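Local structure of ComZ (Thermus thermophilus, 6QVI) at residues 148-153 and 172-177. The protein is a competence-associated pilin with a beta-solenoid domain, which probably serves as a DNA receptor at the pilus tip during natural transformation. Numbering follows the deposited sequence.
Sequences KWLNGG and YVIEAN
Trp149 and Val173 meet in the interior of the beta-solenoid of ComZ, a worked example of how neighbouring coils of such a fold cohere through side chains where their backbones share no hydrogen bond. The chain turns a corner at Val173, whose backbone bonds instead to Lys218, while Trp149 pairs through its backbone with Phe475. The valine lies over one face of the indole. Its CG2 is 3.7 Å from the centroid of the six-membered ring and 20° off the ring normal, a CH-pi contact, while CG1 lies over the same face toward its rim, 3.8 Å from both Trp149 CD2 and CE3. CG1 is roughly anti to the backbone N (chi1 153°) and CG2 anti to the carbonyl carbon, a rotation that, with the valine backbone running close to the ring, turns both methyls to the indole. Trp149, its CG anti to its own carbonyl carbon, also brings CE3 to 3.6 Å from Val173 O. Val162, from strand 160-162, touches both side chains. Were Trp149 an alanine, the two methyls of Val173 would probably lose their aromatic platform and a gap would open at this corner. One residue further on, Leu150 CD1 meets Ile174 CG1 more loosely, at 4.2 Å.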
loop_
_atom_site.group_PDB
_atom_site.type_symbol
_atom_site.label_atom_id
_atom_site.label_comp_id
_atom_site.label_asym_id
_atom_site.label_seq_id
_atom_site.Cartn_x
_atom_site.Cartn_y
_atom_site.Cartn_z
ATOM N N LYS A 148 11.606 -20.504 2.658
ATOM C CA LYS A 148 10.165 -20.668 2.493
ATOM C C LYS A 148 9.489 -19.358 2.902
ATOM O O LYS A 148 9.813 -18.794 3.949
ATOM C CB LYS A 148 9.637 -21.867 3.300
ATOM C CG LYS A 148 10.206 -23.293 2.849
ATOM C CD LYS A 148 9.935 -23.576 1.336
ATOM C CE LYS A 148 10.548 -24.860 0.678
ATOM N NZ LYS A 148 9.529 -25.850 0.107
ATOM N N TRP A 149 8.585 -18.846 2.064
ATOM C CA TRP A 149 7.963 -17.539 2.287
ATOM C C TRP A 149 6.498 -17.632 2.661
ATOM O O TRP A 149 5.981 -16.715 3.285
ATOM C CB TRP A 149 8.087 -16.633 1.036
ATOM C CG TRP A 149 9.485 -16.122 0.774
ATOM C CD1 TRP A 149 10.009 -14.858 1.052
ATOM C CD2 TRP A 149 10.566 -16.882 0.233
ATOM N NE1 TRP A 149 11.348 -14.798 0.671
ATOM C CE2 TRP A 149 11.709 -16.028 0.173
ATOM C CE3 TRP A 149 10.680 -18.209 -0.219
ATOM C CZ2 TRP A 149 12.937 -16.476 -0.320
ATOM C CZ3 TRP A 149 11.893 -18.649 -0.700
ATOM C CH2 TRP A 149 13.011 -17.788 -0.747
ATOM N N LEU A 150 5.846 -18.702 2.252
ATOM C CA LEU A 150 4.461 -18.927 2.583
ATOM C C LEU A 150 4.392 -20.402 2.838
ATOM O O LEU A 150 4.627 -21.181 1.964
ATOM C CB LEU A 150 3.550 -18.519 1.438
ATOM C CG LEU A 150 3.524 -17.012 1.164
ATOM C CD1 LEU A 150 4.518 -16.610 0.101
ATOM C CD2 LEU A 150 2.157 -16.477 0.834
ATOM N N ASN A 151 4.110 -20.789 4.063
ATOM C CA ASN A 151 4.065 -22.188 4.404
ATOM C C ASN A 151 2.768 -22.566 4.993
ATOM O O ASN A 151 2.441 -22.122 6.058
ATOM C CB ASN A 151 5.107 -22.480 5.447
ATOM C CG ASN A 151 6.423 -22.822 4.842
ATOM O OD1 ASN A 151 7.388 -23.101 5.538
ATOM N ND2 ASN A 151 6.475 -22.799 3.524
ATOM N N GLY A 152 2.039 -23.428 4.326
ATOM C CA GLY A 152 0.772 -23.843 4.851
ATOM C C GLY A 152 -0.307 -23.192 4.067
ATOM O O GLY A 152 -0.123 -22.155 3.508
ATOM N N GLY A 153 -1.472 -23.783 4.095
ATOM C CA GLY A 153 -2.587 -23.301 3.339
ATOM C C GLY A 153 -2.969 -21.881 3.503
ATOM O O GLY A 153 -2.846 -21.306 4.552
ATOM N N TYR A 172 12.475 -21.495 -6.499
ATOM C CA TYR A 172 11.038 -21.519 -6.322
ATOM C C TYR A 172 10.705 -20.917 -4.967
ATOM O O TYR A 172 11.056 -21.438 -3.907
ATOM C CB TYR A 172 10.502 -22.940 -6.486
ATOM C CG TYR A 172 10.757 -23.440 -7.882
ATOM C CD1 TYR A 172 11.921 -24.136 -8.194
ATOM C CD2 TYR A 172 9.866 -23.159 -8.918
ATOM C CE1 TYR A 172 12.172 -24.575 -9.497
ATOM C CE2 TYR A 172 10.116 -23.587 -10.223
ATOM C CZ TYR A 172 11.263 -24.291 -10.501
ATOM O OH TYR A 172 11.499 -24.720 -11.792
ATOM N N VAL A 173 10.084 -19.758 -5.014
ATOM C CA VAL A 173 9.748 -19.012 -3.809
ATOM C C VAL A 173 8.300 -19.250 -3.424
ATOM O O VAL A 173 7.862 -18.828 -2.348
ATOM C CB VAL A 173 10.100 -17.542 -4.150
ATOM C CG1 VAL A 173 9.295 -16.565 -3.370
ATOM C CG2 VAL A 173 11.609 -17.283 -3.986
ATOM N N ILE A 174 7.546 -19.921 -4.289
ATOM C CA ILE A 174 6.172 -20.345 -4.081
ATOM C C ILE A 174 6.033 -21.651 -4.836
ATOM O O ILE A 174 6.109 -21.650 -6.060
ATOM C CB ILE A 174 5.162 -19.310 -4.604
ATOM C CG1 ILE A 174 5.243 -18.008 -3.806
ATOM C CG2 ILE A 174 3.758 -19.892 -4.590
ATOM C CD1 ILE A 174 4.338 -16.916 -4.345
ATOM N N GLU A 175 5.995 -22.774 -4.129
ATOM C CA GLU A 175 5.761 -24.090 -4.733
ATOM C C GLU A 175 4.360 -24.553 -4.353
ATOM O O GLU A 175 4.182 -25.445 -3.529
ATOM C CB GLU A 175 6.831 -25.129 -4.307
ATOM C CG GLU A 175 8.276 -24.774 -4.639
ATOM C CD GLU A 175 9.135 -25.993 -5.016
ATOM O OE1 GLU A 175 8.621 -26.924 -5.679
ATOM O OE2 GLU A 175 10.331 -26.014 -4.640
ATOM N N ALA A 176 3.359 -23.883 -4.905
ATOM C CA ALA A 176 1.974 -24.164 -4.554
ATOM C C ALA A 176 1.457 -25.231 -5.507
ATOM O O ALA A 176 1.519 -25.064 -6.731
ATOM C CB ALA A 176 1.110 -22.910 -4.626
ATOM N N ASN A 177 0.950 -26.329 -4.945
ATOM C CA ASN A 177 0.446 -27.456 -5.724
ATOM C C ASN A 177 -0.888 -27.893 -5.113
ATOM O O ASN A 177 -1.057 -29.015 -4.659
ATOM C CB ASN A 177 1.464 -28.597 -5.703
ATOM C CG ASN A 177 2.852 -28.162 -6.174
ATOM O OD1 ASN A 177 2.993 -27.426 -7.151
ATOM N ND2 ASN A 177 3.891 -28.599 -5.443
#